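Local coordinates for protein formyltransferase PseJ (Anoxybacillus kamchatkensis G10, PDB 6EDK) that is a protein of the formyl transferase family that holds N-{4-[{[(6S)-2-amino-4-oxo-3,4,5,6,7,8-hexahydropteridin-6-yl]methyl}(formyl)amino]benzoyl}-L-glutamic acid in a pocket of its single chain, at residues A[54-57]-A[62-65]; A[68-73]-A[164-169]. One frame throughout, in Å; residues are numbered along the deposited sequence. Where two conformers were deposited one is given.

From the N terminus, the chain lays down strands 27-31 and 48-52 and then enters the loop that leads to strand 68-71. Contact 1 (54-57 with 62-65) closes a short loop there, with four residues between its segments. Contact 2 opens only afterwards: strand 68-71, inside the six-stranded mixed sheet, meets the C-terminal end of helix 147-169 ninety residues later. The two are therefore in series, neither nested nor crossed. Their centres lie 18 Å apart, yet they touch through L63 CD2 and I69 CD1 at 4.3 Å. Contact 1 ties the loop back on itself beside strand 27-31 and helix 80-85; contact 2 ties the sheet to the long helix.

Contact 1. Residues A[54-57]-A[62-65]; sequences DKLD and ILNN
L56 reaches across to I62 and L63 with its two methyl branches, one to each, in the loop joining strands 48-52 and 68-71 of the mixed sheet. CD2 of L56 lies 4.1 Å from CB of I62 and 4.2 Å from its CG2, and the two side chains cross at about a right angle. I62 meets L56 with its branch point and short arm, while the CG1-CD1 arm leads away; CG1 lies beside the backbone N (chi1 -64°), which leaves CG2 on the carbonyl side. The other methyl of L56, CD1, approaches CD2 of L63 at 4.3 Å. L63 spreads its own fork: its CD1 lies 4.0 Å from the backbone O of D57, a van der Waals approach to the main chain. The carboxylate of D57 is turned to K59, whose backbone N gives OD1 a hydrogen bond. L56 and L63 also pack on I82 of helix 80-85, and I62 and L63 on L29 of strand 27-31. With 136 Å² buried and no hydrogen bond between the segments, the limbs of the loop meet through aliphatic groups, while D57-K59 and S60-I62 hydrogen bonds shape the residues between.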
# COMPACT_ATOMS: atom_id res chain seq x y z
N ASP A 54 3.62 10.16 -11.98
CA ASP A 54 3.51 11.58 -11.68
C ASP A 54 2.08 11.94 -11.28
O ASP A 54 1.16 11.11 -11.32
CB ASP A 54 3.97 12.41 -12.89
CG ASP A 54 5.46 12.28 -13.19
OD1 ASP A 54 6.25 11.88 -12.30
OD2 ASP A 54 5.85 12.59 -14.33
N LYS A 55 1.86 13.22 -10.93
CA LYS A 55 0.52 13.68 -10.58
C LYS A 55 -0.46 13.49 -11.73
O LYS A 55 -0.09 13.50 -12.90
CB LYS A 55 0.53 15.17 -10.21
CG LYS A 55 1.36 15.48 -8.98
CD LYS A 55 1.48 16.99 -8.75
CE LYS A 55 2.64 17.30 -7.78
NZ LYS A 55 2.76 18.74 -7.40
N LEU A 56 -1.74 13.33 -11.37
CA LEU A 56 -2.80 13.05 -12.31
C LEU A 56 -3.90 14.07 -12.13
O LEU A 56 -4.58 14.08 -11.10
CB LEU A 56 -3.39 11.66 -12.11
CG LEU A 56 -2.58 10.50 -12.64
CD1 LEU A 56 -3.27 9.28 -12.06
CD2 LEU A 56 -2.60 10.47 -14.12
N ASP A 57 -4.10 14.91 -13.14
CA ASP A 57 -5.32 15.69 -13.24
C ASP A 57 -6.41 14.74 -13.67
O ASP A 57 -6.16 13.74 -14.38
CB ASP A 57 -5.13 16.83 -14.26
CG ASP A 57 -6.32 17.81 -14.31
OD1 ASP A 57 -7.37 17.46 -14.92
OD2 ASP A 57 -6.22 18.90 -13.71
N ILE A 62 -3.90 9.80 -19.59
CA ILE A 62 -3.40 8.54 -19.00
C ILE A 62 -4.55 7.65 -18.50
O ILE A 62 -4.47 6.42 -18.55
CB ILE A 62 -2.42 8.89 -17.86
CG1 ILE A 62 -1.18 9.64 -18.37
CG2 ILE A 62 -1.96 7.67 -17.13
CD1 ILE A 62 -0.25 8.82 -19.23
N LEU A 63 -5.64 8.25 -18.06
CA LEU A 63 -6.79 7.56 -17.56
C LEU A 63 -7.74 7.03 -18.64
O LEU A 63 -8.62 6.23 -18.32
CB LEU A 63 -7.56 8.48 -16.63
CG LEU A 63 -6.79 8.93 -15.40
CD1 LEU A 63 -7.54 9.98 -14.65
CD2 LEU A 63 -6.51 7.71 -14.48
N ASN A 64 -7.59 7.44 -19.89
CA ASN A 64 -8.59 7.04 -20.87
C ASN A 64 -8.56 5.54 -21.06
O ASN A 64 -7.50 4.93 -21.21
CB ASN A 64 -8.33 7.68 -22.25
CG ASN A 64 -8.40 9.22 -22.24
OD1 ASN A 64 -8.91 9.85 -21.34
ND2 ASN A 64 -7.88 9.82 -23.31
N ASN A 65 -9.75 4.94 -21.12
CA ASN A 65 -9.91 3.53 -21.41
C ASN A 65 -9.28 2.61 -20.34
O ASN A 65 -9.00 1.43 -20.61
CB ASN A 65 -9.32 3.20 -22.77
CG ASN A 65 -10.01 3.94 -23.89
OD1 ASN A 65 -9.36 4.58 -24.72
ND2 ASN A 65 -11.34 3.89 -23.89

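Contact 2. Residues A[68-73]-A[164-169]; sequences FIISYG and EYWPLI
Helix-on-sheet packing within the formyltransferase domain sets the last turns of helix 147-169 against strand 68-71, an inner strand of the six-stranded mixed sheet, through F68, I70, W166 and I169. The short axes run nearly antiparallel, at 158°, and come no closer than 12.9 Å, so long side chains must span the gap. W166 and F68 supply the larger part: CG of W166 stands anti to the backbone N (chi1 179°), and although its CB does not point at the strand, the six-membered ring at the far end reaches it. There the edge of W166 turns toward the face of F68 in an offset edge-to-face pair, with centroids 5.4 Å apart and planes at 71°. The closest atoms are F68 CE2 and W166 CZ3, at 3.7 Å, while F68 CD2 lies in the indole plane, 3.8 Å from W166 CH2. I70 approaches the same indole differently, placing CD1 over one face, 3.9 Å from W166 CH2. One turn along the helix, I169 sets its CG2 against F68 CZ at 4.0 Å. The indole is thus met at its edge and over a face by alternate residues of one strand. F45, edge-to-face, and F162 of its own helix also meet W166. Strand 68-71 lies between 27-31 and 90-94: the first brings I28 against W166 and I70, the second I91 against F68 and L93 against I70.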
# COMPACT_ATOMS: atom_id res chain seq x y z
N PHE A 68 -8.85 -0.61 -14.59
CA PHE A 68 -8.48 -0.92 -13.19
C PHE A 68 -7.20 -0.18 -12.86
O PHE A 68 -6.33 -0.07 -13.73
CB PHE A 68 -8.33 -2.41 -13.02
CG PHE A 68 -8.61 -2.89 -11.61
CD1 PHE A 68 -9.89 -3.25 -11.23
CD2 PHE A 68 -7.59 -2.98 -10.68
CE1 PHE A 68 -10.16 -3.68 -9.93
CE2 PHE A 68 -7.86 -3.39 -9.40
CZ PHE A 68 -9.15 -3.74 -9.02
N ILE A 69 -7.13 0.40 -11.66
CA ILE A 69 -5.95 1.10 -11.20
C ILE A 69 -5.35 0.34 -10.02
O ILE A 69 -6.08 -0.04 -9.11
CB ILE A 69 -6.27 2.54 -10.75
CG1 ILE A 69 -6.82 3.34 -11.99
CG2 ILE A 69 -5.08 3.17 -10.17
CD1 ILE A 69 -7.36 4.68 -11.62
N ILE A 70 -4.03 0.11 -10.04
CA ILE A 70 -3.31 -0.47 -8.90
C ILE A 70 -2.25 0.54 -8.48
O ILE A 70 -1.35 0.87 -9.26
CB ILE A 70 -2.67 -1.82 -9.24
CG1 ILE A 70 -3.71 -2.84 -9.64
CG2 ILE A 70 -1.84 -2.36 -7.96
CD1 ILE A 70 -3.12 -4.08 -10.30
N SER A 71 -2.36 1.09 -7.28
CA SER A 71 -1.28 1.95 -6.82
C SER A 71 -0.42 1.20 -5.79
O SER A 71 -0.95 0.53 -4.90
CB SER A 71 -1.74 3.28 -6.22
OG SER A 71 -2.50 3.20 -5.05
N TYR A 72 0.87 1.32 -5.93
CA TYR A 72 1.86 0.59 -5.08
C TYR A 72 3.06 1.52 -5.03
O TYR A 72 3.87 1.56 -5.96
CB TYR A 72 2.19 -0.76 -5.67
CG TYR A 72 3.19 -1.57 -4.83
CD1 TYR A 72 3.36 -1.28 -3.49
CD2 TYR A 72 3.96 -2.61 -5.39
CE1 TYR A 72 4.30 -2.02 -2.71
CE2 TYR A 72 4.88 -3.33 -4.59
CZ TYR A 72 5.01 -3.03 -3.29
OH TYR A 72 5.91 -3.71 -2.44
N GLY A 73 3.13 2.31 -3.98
CA GLY A 73 4.17 3.29 -3.82
C GLY A 73 3.93 4.58 -4.58
O GLY A 73 4.88 5.31 -4.85
N GLU A 164 -1.22 -13.63 -4.71
CA GLU A 164 -2.10 -14.71 -4.26
C GLU A 164 -3.55 -14.39 -4.52
O GLU A 164 -4.32 -15.30 -4.89
CB GLU A 164 -1.90 -14.99 -2.77
CG GLU A 164 -2.82 -16.02 -2.17
CD GLU A 164 -2.47 -16.28 -0.71
OE1 GLU A 164 -1.42 -15.75 -0.24
OE2 GLU A 164 -3.22 -17.05 -0.08
N TYR A 165 -3.96 -13.14 -4.37
CA TYR A 165 -5.40 -12.82 -4.44
C TYR A 165 -5.81 -12.13 -5.74
O TYR A 165 -7.00 -12.02 -6.01
CB TYR A 165 -5.83 -11.95 -3.25
CG TYR A 165 -6.01 -12.75 -1.98
CD1 TYR A 165 -7.19 -13.39 -1.69
CD2 TYR A 165 -4.96 -12.91 -1.09
CE1 TYR A 165 -7.36 -14.13 -0.56
CE2 TYR A 165 -5.15 -13.68 0.13
CZ TYR A 165 -6.36 -14.27 0.35
OH TYR A 165 -6.60 -15.04 1.49
N TRP A 166 -4.86 -11.71 -6.56
CA TRP A 166 -5.25 -11.03 -7.79
C TRP A 166 -6.17 -11.86 -8.67
O TRP A 166 -7.10 -11.26 -9.23
CB TRP A 166 -4.01 -10.66 -8.56
CG TRP A 166 -4.29 -9.95 -9.91
CD1 TRP A 166 -3.91 -10.41 -11.16
CD2 TRP A 166 -4.98 -8.73 -10.11
NE1 TRP A 166 -4.33 -9.52 -12.13
CE2 TRP A 166 -4.98 -8.48 -11.52
CE3 TRP A 166 -5.60 -7.81 -9.27
CZ2 TRP A 166 -5.56 -7.36 -12.05
CZ3 TRP A 166 -6.18 -6.70 -9.82
CH2 TRP A 166 -6.13 -6.47 -11.20
N PRO A 167 -5.99 -13.17 -8.85
CA PRO A 167 -6.98 -13.93 -9.67
C PRO A 167 -8.42 -13.72 -9.24
O PRO A 167 -9.31 -13.76 -10.09
CB PRO A 167 -6.55 -15.39 -9.50
CG PRO A 167 -5.05 -15.32 -9.23
CD PRO A 167 -4.89 -14.06 -8.37
N LEU A 168 -8.68 -13.53 -7.95
CA LEU A 168 -10.01 -13.20 -7.47
C LEU A 168 -10.31 -11.72 -7.64
O LEU A 168 -11.40 -11.37 -8.10
CB LEU A 168 -10.15 -13.62 -6.00
CG LEU A 168 -10.05 -15.13 -5.74
CD1 LEU A 168 -9.95 -15.43 -4.26
CD2 LEU A 168 -11.26 -15.89 -6.32
N ILE A 169 -9.40 -10.83 -7.20
CA ILE A 169 -9.66 -9.40 -7.29
C ILE A 169 -9.95 -9.01 -8.74
O ILE A 169 -10.78 -8.14 -9.02
CB ILE A 169 -8.47 -8.59 -6.75
CG1 ILE A 169 -8.26 -8.94 -5.30
CG2 ILE A 169 -8.74 -7.08 -6.94
CD1 ILE A 169 -6.94 -8.35 -4.72